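Local coordinates for uncharacterized protein Rv2277c (Mycobacterium tuberculosis, PDB 5VUG), which is an uncharacterised protein that probably acts as a phosphoric diester hydrolase of the glycerophosphodiester phosphodiesterase family, at residues G41-V46 and I152-N157; Q111-T116 and A148-V153; A162-S165 and G169-V172; D236-R239 and G243-V246. All blocks are in the same frame, centred on the assembly; numbering follows the deposited sequence.

Interaction 1. Residues G41-V46 and I152-N157; sequences GMWLTV and IVYSTN
Trp43 and Tyr154 both carry CG anti to the backbone N (chi1 179° and -177°), a rotation that sends each aromatic ring well out from its strand and lets the two meet although the backbones do not. The closest CA atoms across the segments, those of Trp43 and Ile152, are 9.3 Å apart. The outer corner of the indole makes the contact: Trp43 CH2 lies over one face of the phenol ring, 3.6 Å from Tyr154 CD2 and 3.7 Å from Tyr154 CG. With the Trp43 six-membered ring and the Tyr154 ring inclined at 50° and their centroids 5.3 Å apart, the two rings meet obliquely. Strands 41-48 and 151-154 belong to the parallel barrel of a TIM fold and are separated by strand 121-125, so the two rings reach across a strand within the barrel interior. Phe249 meets both rings and His16 packs edge-to-face with Trp43, forming an aromatic cluster for which broad, flat side chains are well suited. A bound glycerol lies about 3 Å from the Trp43 side chain, so the cluster borders a site that a small polyol can occupy. Tyrosine adds a polar tip, and Tyr154 OH is hydrogen-bonded to Arg176. Just beyond the strand, Ser155 OG accepts a 3.0 Å hydrogen bond from Asn157 N in an ST turn, and Asn157 then caps helix 158-165 through Asp159 N.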
loop_
_atom_site.group_PDB
_atom_site.type_symbol
_atom_site.label_atom_id
_atom_site.label_comp_id
_atom_site.label_asym_id
_atom_site.label_seq_id
_atom_site.Cartn_x
_atom_site.Cartn_y
_atom_site.Cartn_z
ATOM N N GLY A 41 5.794 -23.178 -20.867
ATOM C CA GLY A 41 4.925 -22.148 -21.404
ATOM C C GLY A 41 5.780 -21.083 -22.043
ATOM O O GLY A 41 6.976 -20.968 -21.747
HETATM N N MSE A 42 5.153 -20.305 -22.925
HETATM C CA MSE A 42 5.835 -19.306 -23.740
HETATM C C MSE A 42 5.109 -17.966 -23.594
HETATM O O MSE A 42 3.940 -17.839 -23.969
HETATM C CB MSE A 42 5.846 -19.764 -25.208
HETATM C CG MSE A 42 6.758 -18.973 -26.137
HETATM SE SE MSE A 42 8.657 -19.292 -25.751
HETATM C CE MSE A 42 8.759 -21.205 -26.101
ATOM N N TRP A 43 5.789 -16.967 -23.045
ATOM C CA TRP A 43 5.214 -15.640 -22.838
ATOM C C TRP A 43 5.759 -14.708 -23.920
ATOM O O TRP A 43 6.972 -14.512 -24.017
ATOM C CB TRP A 43 5.609 -15.122 -21.447
ATOM C CG TRP A 43 5.100 -13.738 -21.112
ATOM C CD1 TRP A 43 5.520 -12.538 -21.647
ATOM C CD2 TRP A 43 4.091 -13.413 -20.150
ATOM N NE1 TRP A 43 4.823 -11.496 -21.075
ATOM C CE2 TRP A 43 3.935 -12.003 -20.160
ATOM C CE3 TRP A 43 3.296 -14.175 -19.285
ATOM C CZ2 TRP A 43 3.014 -11.345 -19.341
ATOM C CZ3 TRP A 43 2.379 -13.520 -18.471
ATOM C CH2 TRP A 43 2.241 -12.114 -18.510
ATOM N N LEU A 44 4.870 -14.121 -24.718
ATOM C CA LEU A 44 5.269 -13.345 -25.885
ATOM C C LEU A 44 4.556 -12.001 -25.861
ATOM O O LEU A 44 3.381 -11.926 -25.480
ATOM C CB LEU A 44 4.879 -14.098 -27.165
ATOM C CG LEU A 44 5.425 -15.525 -27.321
ATOM C CD1 LEU A 44 4.795 -16.224 -28.512
ATOM C CD2 LEU A 44 6.964 -15.515 -27.420
ATOM N N THR A 45 5.241 -10.935 -26.285
ATOM C CA THR A 45 4.644 -9.601 -26.287
ATOM C C THR A 45 4.197 -9.273 -27.705
ATOM O O THR A 45 4.989 -9.396 -28.642
ATOM C CB THR A 45 5.635 -8.526 -25.825
ATOM O OG1 THR A 45 6.503 -9.047 -24.815
ATOM C CG2 THR A 45 4.862 -7.335 -25.282
ATOM N N VAL A 46 2.943 -8.840 -27.862
ATOM C CA VAL A 46 2.312 -8.732 -29.178
ATOM C C VAL A 46 1.902 -7.284 -29.453
ATOM O O VAL A 46 1.295 -6.624 -28.599
ATOM C CB VAL A 46 1.107 -9.681 -29.310
ATOM C CG1 VAL A 46 0.647 -9.740 -30.761
ATOM C CG2 VAL A 46 1.469 -11.078 -28.783
ATOM N N ILE A 152 -3.442 -17.649 -23.719
ATOM C CA ILE A 152 -4.008 -16.841 -22.639
ATOM C C ILE A 152 -3.623 -15.392 -22.908
ATOM O O ILE A 152 -2.433 -15.070 -22.978
ATOM C CB ILE A 152 -3.467 -17.287 -21.270
ATOM C CG1 ILE A 152 -3.764 -18.771 -21.012
ATOM C CG2 ILE A 152 -4.010 -16.393 -20.138
ATOM C CD1 ILE A 152 -5.241 -19.101 -20.909
ATOM N N VAL A 153 -4.616 -14.517 -23.055
ATOM C CA VAL A 153 -4.355 -13.100 -23.286
ATOM C C VAL A 153 -4.159 -12.399 -21.950
ATOM O O VAL A 153 -5.011 -12.496 -21.058
ATOM C CB VAL A 153 -5.493 -12.454 -24.087
ATOM C CG1 VAL A 153 -5.258 -10.951 -24.211
ATOM C CG2 VAL A 153 -5.590 -13.124 -25.474
ATOM N N TYR A 154 -3.051 -11.664 -21.830
ATOM C CA TYR A 154 -2.711 -10.897 -20.641
ATOM C C TYR A 154 -2.548 -9.423 -20.997
ATOM O O TYR A 154 -2.123 -9.085 -22.101
ATOM C CB TYR A 154 -1.388 -11.393 -19.997
ATOM C CG TYR A 154 -1.102 -10.629 -18.726
ATOM C CD1 TYR A 154 -1.739 -10.977 -17.535
ATOM C CD2 TYR A 154 -0.243 -9.535 -18.717
ATOM C CE1 TYR A 154 -1.536 -10.256 -16.377
ATOM C CE2 TYR A 154 -0.026 -8.800 -17.558
ATOM C CZ TYR A 154 -0.667 -9.170 -16.389
ATOM O OH TYR A 154 -0.455 -8.437 -15.241
ATOM N N SER A 155 -2.876 -8.542 -20.045
ATOM C CA SER A 155 -2.499 -7.134 -20.129
ATOM C C SER A 155 -2.453 -6.537 -18.729
ATOM O O SER A 155 -3.220 -6.936 -17.849
ATOM C CB SER A 155 -3.477 -6.326 -20.998
ATOM O OG SER A 155 -3.074 -4.965 -21.121
ATOM N N THR A 156 -1.566 -5.548 -18.534
ATOM C CA THR A 156 -1.672 -4.736 -17.321
ATOM C C THR A 156 -2.861 -3.776 -17.359
ATOM O O THR A 156 -3.213 -3.209 -16.315
ATOM C CB THR A 156 -0.398 -3.912 -17.090
ATOM O OG1 THR A 156 -0.202 -3.035 -18.204
ATOM C CG2 THR A 156 0.843 -4.813 -16.916
ATOM N N ASN A 157 -3.489 -3.593 -18.521
ATOM C CA ASN A 157 -4.472 -2.542 -18.763
ATOM C C ASN A 157 -5.865 -3.162 -18.788
ATOM O O ASN A 157 -6.160 -4.004 -19.644
ATOM C CB ASN A 157 -4.158 -1.866 -20.100
ATOM C CG ASN A 157 -5.043 -0.669 -20.387
ATOM O OD1 ASN A 157 -6.225 -0.644 -20.045
ATOM N ND2 ASN A 157 -4.468 0.336 -21.038
#

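Interaction 2. Residues Q111-T116 and A148-V153; sequences QAIGAT and AGRSIV
Arg150 meets Thr116 and Ile113 with the outer edge of its guanidinium group. NH1 of Arg150 donates a 3.0 Å hydrogen bond to Thr116 OG1, with an N-H...O angle of 158° and the acceptor lying in the guanidinium plane. The same NH1 also donates to Met120 O, the stronger of its partners. Beside it, Arg150 NH2 makes a weak 3.3 Å bond to Ile113 O, while the Ile113 CG2 methyl touches the same nitrogen at 3.5 Å. The acceptors are linked: Thr116 OG1 donates to Ile113 O over 2.8 Å, and Thr116 N reaches that carbonyl from the same face at 3.1 Å. Threonine suits this place because its hydroxyl can give to the helix-end carbonyl and still receive from the arginine. Helix 109-114 ends here, on the outside of the TIM barrel, and the arginine spans from the start of strand 151-154 to that C-terminal end, where the helix dipole would probably welcome a positive charge. CG of Arg150 sits between the backbone N and the carbonyl carbon (chi1 66°), and from there the chain runs extended to NE, long enough to cross. Further out, Leu122 of the adjoining strand packs against both Arg150 and Ile113. Val141, Leu142 and Thr145 of helix 134-145 also pack on Ile113, whose branched apolar side chain fits between helix and sheet. A calcium ion lies about 6 Å from the Arg150 side chain.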
loop_
_atom_site.group_PDB
_atom_site.type_symbol
_atom_site.label_atom_id
_atom_site.label_comp_id
_atom_site.label_asym_id
_atom_site.label_seq_id
_atom_site.Cartn_x
_atom_site.Cartn_y
_atom_site.Cartn_z
ATOM N N GLN A 111 3.921 -16.817 -37.119
ATOM C CA GLN A 111 5.183 -17.555 -37.164
ATOM C C GLN A 111 5.565 -18.072 -35.786
ATOM O O GLN A 111 6.056 -19.198 -35.652
ATOM C CB GLN A 111 6.311 -16.659 -37.684
ATOM C CG GLN A 111 6.351 -16.459 -39.189
ATOM C CD GLN A 111 7.343 -15.390 -39.616
ATOM O OE1 GLN A 111 7.447 -14.331 -38.995
ATOM N NE2 GLN A 111 8.081 -15.666 -40.686
ATOM N N ALA A 112 5.398 -17.236 -34.759
ATOM C CA ALA A 112 5.724 -17.639 -33.394
ATOM C C ALA A 112 4.891 -18.832 -32.952
ATOM O O ALA A 112 5.416 -19.776 -32.345
ATOM C CB ALA A 112 5.484 -16.462 -32.453
ATOM N N ILE A 113 3.585 -18.804 -33.237
ATOM C CA ILE A 113 2.714 -19.931 -32.908
ATOM C C ILE A 113 3.228 -21.204 -33.566
ATOM O O ILE A 113 3.317 -22.261 -32.931
ATOM C CB ILE A 113 1.261 -19.618 -33.314
ATOM C CG1 ILE A 113 0.704 -18.507 -32.431
ATOM C CG2 ILE A 113 0.381 -20.868 -33.247
ATOM C CD1 ILE A 113 -0.554 -17.886 -32.945
ATOM N N GLY A 114 3.594 -21.113 -34.849
ATOM C CA GLY A 114 4.105 -22.265 -35.572
ATOM C C GLY A 114 5.433 -22.787 -35.056
ATOM O O GLY A 114 5.759 -23.959 -35.291
ATOM N N ALA A 115 6.206 -21.944 -34.366
ATOM C CA ALA A 115 7.487 -22.346 -33.800
ATOM C C ALA A 115 7.338 -22.988 -32.431
ATOM O O ALA A 115 8.349 -23.289 -31.791
ATOM C CB ALA A 115 8.429 -21.141 -33.690
ATOM N N THR A 116 6.106 -23.199 -31.966
ATOM C CA THR A 116 5.906 -23.836 -30.681
ATOM C C THR A 116 5.161 -25.151 -30.868
ATOM O O THR A 116 4.374 -25.301 -31.814
ATOM C CB THR A 116 5.128 -22.945 -29.700
ATOM O OG1 THR A 116 3.843 -22.630 -30.243
ATOM C CG2 THR A 116 5.886 -21.662 -29.420
ATOM N N ALA A 148 -6.304 -20.658 -30.299
ATOM C CA ALA A 148 -7.019 -19.982 -29.221
ATOM C C ALA A 148 -7.140 -20.867 -27.986
ATOM O O ALA A 148 -7.125 -20.362 -26.861
ATOM C CB ALA A 148 -8.395 -19.500 -29.691
ATOM N N GLY A 149 -7.238 -22.184 -28.174
ATOM C CA GLY A 149 -7.414 -23.094 -27.061
ATOM C C GLY A 149 -6.196 -23.268 -26.186
ATOM O O GLY A 149 -6.329 -23.792 -25.074
ATOM N N ARG A 150 -5.020 -22.846 -26.650
ATOM C CA ARG A 150 -3.805 -22.954 -25.851
ATOM C C ARG A 150 -3.178 -21.596 -25.572
ATOM O O ARG A 150 -2.026 -21.536 -25.131
ATOM C CB ARG A 150 -2.789 -23.912 -26.482
ATOM C CG ARG A 150 -2.204 -23.448 -27.812
ATOM C CD ARG A 150 -1.245 -24.526 -28.322
ATOM N NE ARG A 150 -0.730 -24.279 -29.667
ATOM C CZ ARG A 150 0.505 -23.851 -29.926
ATOM N NH1 ARG A 150 1.351 -23.604 -28.932
ATOM N NH2 ARG A 150 0.896 -23.668 -31.180
ATOM N N SER A 151 -3.916 -20.505 -25.790
ATOM C CA SER A 151 -3.383 -19.159 -25.617
ATOM C C SER A 151 -4.168 -18.401 -24.551
ATOM O O SER A 151 -5.404 -18.490 -24.492
ATOM C CB SER A 151 -3.413 -18.382 -26.948
ATOM O OG SER A 151 -2.652 -19.053 -27.940
ATOM N N ILE A 152 -3.442 -17.649 -23.719
ATOM C CA ILE A 152 -4.008 -16.841 -22.639
ATOM C C ILE A 152 -3.623 -15.392 -22.908
ATOM O O ILE A 152 -2.433 -15.070 -22.978
ATOM C CB ILE A 152 -3.467 -17.287 -21.270
ATOM C CG1 ILE A 152 -3.764 -18.771 -21.012
ATOM C CG2 ILE A 152 -4.010 -16.393 -20.138
ATOM C CD1 ILE A 152 -5.241 -19.101 -20.909
ATOM N N VAL A 153 -4.616 -14.517 -23.055
ATOM C CA VAL A 153 -4.355 -13.100 -23.286
ATOM C C VAL A 153 -4.159 -12.399 -21.950
ATOM O O VAL A 153 -5.011 -12.496 -21.058
ATOM C CB VAL A 153 -5.493 -12.454 -24.087
ATOM C CG1 VAL A 153 -5.258 -10.951 -24.211
ATOM C CG2 VAL A 153 -5.590 -13.124 -25.474
#

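Interaction 3. Residues A162-S165 and G169-V172; sequences AAAS and GLQV
Ala164 and Val172 face each other within the beta-alpha-beta unit formed by strand 151-154, helix 158-165 and the short, weakly bonded strand 171-172, part of the TIM barrel wall. Both CB atoms point across the contact, and the CG2 branch of Val172 does most of the touching, lying 3.7 Å from Ala164 CB. The small alanine lets the helix come close to the sheet, and its methyl also rests on Val153 of strand 151-154. Val172 CG1 is anti to the backbone N (chi1 -176°), leaving CG2 directed at the helix. Leu170, two residues earlier on the same side, comes in alongside: its CD1 lies 3.7 Å from Ala164 O and 4.3 Å from Ala164 CB, while Ala139 and Leu142 of helix 134-145 pack against the same leucine. Between these two, Gln171 points away from helix 158-165, and its backbone pairs with Val153. Gly169 opens the segment at phi 87°, where any side chain would collide with the previous carbonyl oxygen, so glycine is called for. At the solvent-exposed end, Ser165 bends its hydroxyl back to make a weak hydrogen bond with Thr161 O, and the same Ser165 OG lies 3.7 Å from Val172 CG2.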
loop_
_atom_site.group_PDB
_atom_site.type_symbol
_atom_site.label_atom_id
_atom_site.label_comp_id
_atom_site.label_asym_id
_atom_site.label_seq_id
_atom_site.Cartn_x
_atom_site.Cartn_y
_atom_site.Cartn_z
ATOM N N ALA A 162 -10.779 -6.175 -20.970
ATOM C CA ALA A 162 -12.212 -6.158 -21.256
ATOM C C ALA A 162 -12.486 -6.340 -22.746
ATOM O O ALA A 162 -13.420 -7.058 -23.130
ATOM C CB ALA A 162 -12.835 -4.857 -20.746
ATOM N N ALA A 163 -11.690 -5.688 -23.598
ATOM C CA ALA A 163 -11.847 -5.854 -25.037
ATOM C C ALA A 163 -11.578 -7.293 -25.460
ATOM O O ALA A 163 -12.306 -7.850 -26.295
ATOM C CB ALA A 163 -10.913 -4.896 -25.776
ATOM N N ALA A 164 -10.536 -7.914 -24.889
ATOM C CA ALA A 164 -10.239 -9.303 -25.220
ATOM C C ALA A 164 -11.401 -10.216 -24.844
ATOM O O ALA A 164 -11.753 -11.129 -25.603
ATOM C CB ALA A 164 -8.941 -9.741 -24.539
ATOM N N SER A 165 -12.039 -9.956 -23.698
ATOM C CA SER A 165 -13.169 -10.772 -23.263
ATOM C C SER A 165 -14.398 -10.611 -24.149
ATOM O O SER A 165 -15.278 -11.474 -24.111
ATOM C CB SER A 165 -13.508 -10.485 -21.802
ATOM O OG SER A 165 -12.488 -10.992 -20.958
ATOM N N GLY A 169 -14.266 -16.811 -28.186
ATOM C CA GLY A 169 -13.291 -17.877 -28.155
ATOM C C GLY A 169 -11.974 -17.554 -27.478
ATOM O O GLY A 169 -11.153 -18.463 -27.308
ATOM N N LEU A 170 -11.734 -16.303 -27.087
ATOM C CA LEU A 170 -10.453 -15.948 -26.485
ATOM C C LEU A 170 -10.452 -16.292 -25.004
ATOM O O LEU A 170 -11.414 -15.995 -24.287
ATOM C CB LEU A 170 -10.164 -14.456 -26.646
ATOM C CG LEU A 170 -9.651 -13.935 -27.984
ATOM C CD1 LEU A 170 -9.079 -12.538 -27.821
ATOM C CD2 LEU A 170 -8.618 -14.879 -28.542
ATOM N N GLN A 171 -9.371 -16.916 -24.548
ATOM C CA GLN A 171 -9.137 -17.115 -23.124
ATOM C C GLN A 171 -8.368 -15.915 -22.595
ATOM O O GLN A 171 -7.335 -15.539 -23.162
ATOM C CB GLN A 171 -8.291 -18.364 -22.901
ATOM C CG GLN A 171 -8.880 -19.652 -23.435
ATOM C CD GLN A 171 -8.042 -20.842 -23.006
ATOM O OE1 GLN A 171 -7.053 -21.193 -23.661
ATOM N NE2 GLN A 171 -8.407 -21.445 -21.880
ATOM N N VAL A 172 -8.852 -15.322 -21.502
ATOM C CA VAL A 172 -8.311 -14.056 -21.016
ATOM C C VAL A 172 -7.930 -14.182 -19.544
ATOM O O VAL A 172 -8.722 -14.672 -18.728
ATOM C CB VAL A 172 -9.311 -12.902 -21.234
ATOM C CG1 VAL A 172 -8.706 -11.574 -20.818
ATOM C CG2 VAL A 172 -9.799 -12.864 -22.704
#

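Interaction 4. Residues D236-R239 and G243-V246; sequences DCFR and GMKV
Phe238 O is pressed against the flank of Met244, which is present as selenomethionine: the carbonyl oxygen lies 3.3 Å from Met244 CB and 3.5 Å from Met244 SE. The oxygen also accepts a hydrogen bond from Ser242 OG, so its burial is compensated. Met244 sets CG anti to the carbonyl carbon (chi1 -69°) and extends at chi2, bringing SE beside the Phe238 ring in an oblique Met-aromatic contact, 3.9 Å from Phe238 CD2; the chi3 bend (85°) turns only the terminal CE methyl, which also comes close to CD2. The unbranched, flexible chain of methionine can lie along a carbonyl and still bring its chalcogen to a ring. Val246 adds its CG1 methyl, 3.7 Å from Phe238 CD2, while Lys245 turns away, as strand alternation requires. No direct hydrogen bond joins the segments; two waters do so instead. One donates to Arg239 O and Met244 O, both at 2.9 Å, and the other accepts from Gly243 N at 2.8 Å while donating a longer bond to Arg239 O. Gly243 takes a positive phi (72°) easily, having no side chain. The aliphatic part of Arg239 runs by the strand, with CG 3.4 Å from Met244 O. The C-terminal end of helix 232-239 turns tightly into barrel strand 245-249; Phe238 packs on helix 176-189 and on Ala202 of strand 201-205, and the Cys237-Cys192 disulfide ties the helix to the chain beyond helix 176-189.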
loop_
_atom_site.group_PDB
_atom_site.type_symbol
_atom_site.label_atom_id
_atom_site.label_comp_id
_atom_site.label_asym_id
_atom_site.label_seq_id
_atom_site.Cartn_x
_atom_site.Cartn_y
_atom_site.Cartn_z
ATOM N N ASP A 236 -3.732 -19.803 -1.566
ATOM C CA ASP A 236 -4.949 -20.528 -1.217
ATOM C C ASP A 236 -6.196 -19.691 -1.474
ATOM O O ASP A 236 -7.218 -20.216 -1.935
ATOM C CB ASP A 236 -4.900 -20.982 0.240
ATOM C CG ASP A 236 -6.232 -21.558 0.715
ATOM O OD1 ASP A 236 -7.088 -20.791 1.220
ATOM O OD2 ASP A 236 -6.434 -22.782 0.562
ATOM N N CYS A 237 -6.146 -18.395 -1.155
ATOM C CA CYS A 237 -7.271 -17.513 -1.465
ATOM C C CYS A 237 -7.608 -17.548 -2.956
ATOM O O CYS A 237 -8.777 -17.690 -3.338
ATOM C CB CYS A 237 -6.964 -16.087 -0.994
ATOM S SG CYS A 237 -7.932 -14.777 -1.791
ATOM N N PHE A 238 -6.591 -17.439 -3.817
ATOM C CA PHE A 238 -6.846 -17.442 -5.258
ATOM C C PHE A 238 -7.382 -18.788 -5.736
ATOM O O PHE A 238 -8.315 -18.837 -6.548
ATOM C CB PHE A 238 -5.567 -17.093 -6.028
ATOM C CG PHE A 238 -5.336 -15.612 -6.202
ATOM C CD1 PHE A 238 -5.076 -14.799 -5.106
ATOM C CD2 PHE A 238 -5.368 -15.034 -7.466
ATOM C CE1 PHE A 238 -4.857 -13.435 -5.276
ATOM C CE2 PHE A 238 -5.148 -13.676 -7.644
ATOM C CZ PHE A 238 -4.898 -12.875 -6.551
ATOM N N ARG A 239 -6.827 -19.889 -5.229
ATOM C CA ARG A 239 -6.992 -21.178 -5.885
ATOM C C ARG A 239 -8.044 -22.088 -5.273
ATOM O O ARG A 239 -8.541 -22.981 -5.973
ATOM C CB ARG A 239 -5.659 -21.926 -5.917
ATOM C CG ARG A 239 -4.691 -21.335 -6.914
ATOM C CD ARG A 239 -3.732 -22.391 -7.368
ATOM N NE ARG A 239 -2.796 -22.709 -6.305
ATOM C CZ ARG A 239 -2.268 -23.908 -6.115
ATOM N NH1 ARG A 239 -1.414 -24.104 -5.119
ATOM N NH2 ARG A 239 -2.611 -24.911 -6.915
ATOM N N GLY A 243 -10.394 -23.233 -9.229
ATOM C CA GLY A 243 -9.735 -23.523 -10.484
ATOM C C GLY A 243 -8.843 -22.424 -11.019
ATOM O O GLY A 243 -8.336 -22.558 -12.135
HETATM N N MSE A 244 -8.638 -21.335 -10.276
HETATM C CA MSE A 244 -7.681 -20.315 -10.699
HETATM C C MSE A 244 -6.273 -20.896 -10.772
HETATM O O MSE A 244 -5.919 -21.807 -10.022
HETATM C CB MSE A 244 -7.653 -19.117 -9.743
HETATM C CG MSE A 244 -8.912 -18.254 -9.752
HETATM SE SE MSE A 244 -8.584 -16.449 -9.042
HETATM C CE MSE A 244 -7.938 -15.573 -10.654
ATOM N N LYS A 245 -5.466 -20.345 -11.675
ATOM C CA LYS A 245 -4.053 -20.673 -11.787
ATOM C C LYS A 245 -3.264 -19.389 -11.588
ATOM O O LYS A 245 -3.682 -18.326 -12.055
ATOM C CB LYS A 245 -3.748 -21.289 -13.160
ATOM C CG LYS A 245 -4.507 -22.591 -13.413
ATOM C CD LYS A 245 -4.331 -23.075 -14.838
ATOM C CE LYS A 245 -5.041 -24.415 -15.052
ATOM N NZ LYS A 245 -4.792 -24.995 -16.404
ATOM N N VAL A 246 -2.154 -19.468 -10.853
ATOM C CA VAL A 246 -1.413 -18.275 -10.451
ATOM C C VAL A 246 0.038 -18.371 -10.905
ATOM O O VAL A 246 0.690 -19.414 -10.758
ATOM C CB VAL A 246 -1.533 -17.956 -8.942
ATOM C CG1 VAL A 246 -2.976 -17.550 -8.600
ATOM C CG2 VAL A 246 -1.088 -19.136 -8.084
HETATM O O HOH W 1 -7.255 -23.775 -8.430
HETATM O O HOH W 2 -9.891 -25.501 -7.594
#

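From the N terminus, strand 41-48 waits more than a hundred residues for its partner: interaction 1 closes the longest loop, across the barrel interior. Interaction 2 opens at 111-116 and nests within that span, ending on the same strand, 151-154, whose Ile152 and Val153 belong to both; one contact thus lies inside the barrel and the other on its outer side. Interaction 3 follows in series as a short closure from helix 158-165 to strand 171-172, which pairs with 151-154 through Val153 N and Gln171 O. Interaction 4 repeats a short helix-to-strand closure much later, at 236-246, touching none of the others yet joining the same sheet.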